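Local coordinates for SH3 domain-containing protein (Dictyostelium discoideum, PDB 4NQI), which forms, through its N-terminal I-BAR domain, a membrane-remodelling dimer that acts in osmoregulation, phagocytosis and cytokinesis, and probably binds phosphatidylinositols, at residues B[14-19]-B[175-180]. Residues are numbered along the deposited sequence; the frame is centred on the assembly and turned at random.
Sequences NPVIEI and NKLRDV. Unlike the reference sequence in segment 14-19: Val16 (reference Gly).
The flat peptide carbonyl of Val16 meets a methyl group at its oxygen end: Val16 O lies 4.0 Å from Leu177 CD1, an ordinary van der Waals approach that leaves this oxygen its hydrogen bond from Thr20 OG1, one turn on. Two more flat groups stand outside the apolar patch. The carboxamide of Asn14 folds back over the start of its helix, where OD1 receives a weak, bent bond from Val16 N (3.1 Å, N-H...O 129°). The guanidinium group of Arg178 turns instead to the second subunit, forming a salt bridge with its Glu235.

Leu177 is the side chain from 175-180 that carries the packing. With CG anti to the backbone N (chi1 175°), the side chain reaches between Val16 and Ile19, residues spaced by almost one helical turn. Its two ends do different work: Leu177 CB faces Val16 CG1 at 4.2 Å, while the CD1 branch extends to Ile19 CG2, 4.0 Å away. Ile19 uses its short branch for this contact. Its longer arm leads elsewhere, and the residue also packs on Met237 of the second subunit. Val16, which differs from the reference sequence, is buried together with Leu177, yet the patch is small, at 158 Å² summed over both sides.

Beside it, Val180 continues the packing against Thr20, Thr23 and Ile24, and Lys176 ties its helix to 72-140 through a salt bridge with Asp128. The contact thus joins the N-terminal turns of helix 15-64 to helix 152-224, which runs in the same general direction because 72-140 intervenes as the returning helix: the up-down-up arrangement of the elongated three-helix bundle that characterises the I-BAR (IMD) domain.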
loop_
_atom_site.group_PDB
_atom_site.type_symbol
_atom_site.label_atom_id
_atom_site.label_comp_id
_atom_site.label_asym_id
_atom_site.label_seq_id
_atom_site.Cartn_x
_atom_site.Cartn_y
_atom_site.Cartn_z
ATOM N N ASN B 14 15.220 45.505 17.271
ATOM C CA ASN B 14 13.861 45.569 16.746
ATOM C C ASN B 14 13.328 44.186 16.364
ATOM O O ASN B 14 13.852 43.542 15.455
ATOM C CB ASN B 14 13.800 46.515 15.545
ATOM C CG ASN B 14 12.374 46.829 15.113
ATOM O OD1 ASN B 14 11.430 46.113 15.450
ATOM N ND2 ASN B 14 12.217 47.905 14.353
ATOM N N PRO B 15 12.273 43.735 17.063
ATOM C CA PRO B 15 11.596 42.446 16.859
ATOM C C PRO B 15 11.012 42.252 15.453
ATOM O O PRO B 15 11.194 41.176 14.882
ATOM C CB PRO B 15 10.463 42.480 17.889
ATOM C CG PRO B 15 10.946 43.405 18.947
ATOM C CD PRO B 15 11.740 44.456 18.233
ATOM N N VAL B 16 10.312 43.257 14.923
ATOM C CA VAL B 16 9.737 43.184 13.575
ATOM C C VAL B 16 10.803 42.861 12.526
ATOM O O VAL B 16 10.641 41.945 11.716
ATOM C CB VAL B 16 9.018 44.499 13.188
ATOM C CG1 VAL B 16 8.780 44.568 11.684
ATOM C CG2 VAL B 16 7.703 44.641 13.944
ATOM N N ILE B 17 11.895 43.621 12.560
ATOM C CA ILE B 17 13.031 43.412 11.669
ATOM C C ILE B 17 13.708 42.057 11.912
ATOM O O ILE B 17 14.118 41.382 10.961
ATOM C CB ILE B 17 14.064 44.554 11.822
ATOM C CG1 ILE B 17 13.402 45.905 11.531
ATOM C CG2 ILE B 17 15.254 44.339 10.906
ATOM N N GLU B 18 13.815 41.656 13.177
ATOM C CA GLU B 18 14.454 40.388 13.531
ATOM C C GLU B 18 13.746 39.164 12.945
ATOM O O GLU B 18 14.400 38.260 12.427
ATOM C CB GLU B 18 14.581 40.249 15.051
ATOM N N ILE B 19 12.418 39.134 13.027
ATOM C CA ILE B 19 11.648 38.008 12.503
ATOM C C ILE B 19 11.655 38.003 10.973
ATOM O O ILE B 19 11.722 36.940 10.350
ATOM C CB ILE B 19 10.191 38.018 13.018
ATOM C CG1 ILE B 19 10.156 38.093 14.548
ATOM C CG2 ILE B 19 9.433 36.799 12.513
ATOM C CD1 ILE B 19 11.016 37.060 15.250
ATOM N N ASN B 175 5.063 45.988 6.927
ATOM C CA ASN B 175 4.566 45.493 5.644
ATOM C C ASN B 175 5.449 44.375 5.095
ATOM O O ASN B 175 4.956 43.379 4.569
ATOM C CB ASN B 175 4.472 46.633 4.621
ATOM C CG ASN B 175 3.234 47.494 4.809
ATOM O OD1 ASN B 175 2.209 47.030 5.311
ATOM N ND2 ASN B 175 3.320 48.753 4.390
ATOM N N LYS B 176 6.762 44.553 5.222
ATOM C CA LYS B 176 7.727 43.565 4.754
ATOM C C LYS B 176 7.709 42.303 5.610
ATOM O O LYS B 176 8.083 41.227 5.141
ATOM C CB LYS B 176 9.136 44.157 4.742
ATOM C CG LYS B 176 9.363 45.234 3.691
ATOM C CD LYS B 176 8.950 44.751 2.309
ATOM C CE LYS B 176 9.433 45.697 1.225
ATOM N NZ LYS B 176 10.901 45.897 1.311
ATOM N N LEU B 177 7.286 42.436 6.866
ATOM C CA LEU B 177 7.150 41.276 7.743
ATOM C C LEU B 177 5.967 40.413 7.312
ATOM O O LEU B 177 6.090 39.190 7.204
ATOM C CB LEU B 177 6.981 41.703 9.202
ATOM C CG LEU B 177 6.712 40.547 10.170
ATOM C CD1 LEU B 177 7.864 39.554 10.154
ATOM C CD2 LEU B 177 6.463 41.054 11.581
ATOM N N ARG B 178 4.825 41.058 7.079
ATOM C CA ARG B 178 3.646 40.387 6.543
ATOM C C ARG B 178 3.988 39.676 5.245
ATOM O O ARG B 178 3.687 38.494 5.076
ATOM C CB ARG B 178 2.538 41.400 6.251
ATOM C CG ARG B 178 1.724 41.839 7.452
ATOM C CD ARG B 178 0.468 42.577 7.005
ATOM N NE ARG B 178 -0.478 42.773 8.099
ATOM C CZ ARG B 178 -0.420 43.780 8.964
ATOM N NH1 ARG B 178 0.546 44.685 8.868
ATOM N NH2 ARG B 178 -1.323 43.881 9.930
ATOM N N ASP B 179 4.615 40.417 4.335
ATOM C CA ASP B 179 4.935 39.920 3.001
ATOM C C ASP B 179 5.725 38.615 3.029
ATOM O O ASP B 179 5.434 37.694 2.266
ATOM C CB ASP B 179 5.694 40.983 2.200
ATOM C CG ASP B 179 4.814 42.156 1.798
ATOM O OD1 ASP B 179 3.574 42.030 1.887
ATOM O OD2 ASP B 179 5.361 43.200 1.383
ATOM N N VAL B 180 6.708 38.531 3.922
ATOM C CA VAL B 180 7.567 37.349 3.989
ATOM C C VAL B 180 6.943 36.187 4.779
ATOM O O VAL B 180 7.091 35.026 4.388
ATOM C CB VAL B 180 8.988 37.691 4.514
ATOM C CG1 VAL B 180 8.947 38.087 5.980
ATOM C CG2 VAL B 180 9.936 36.527 4.297
#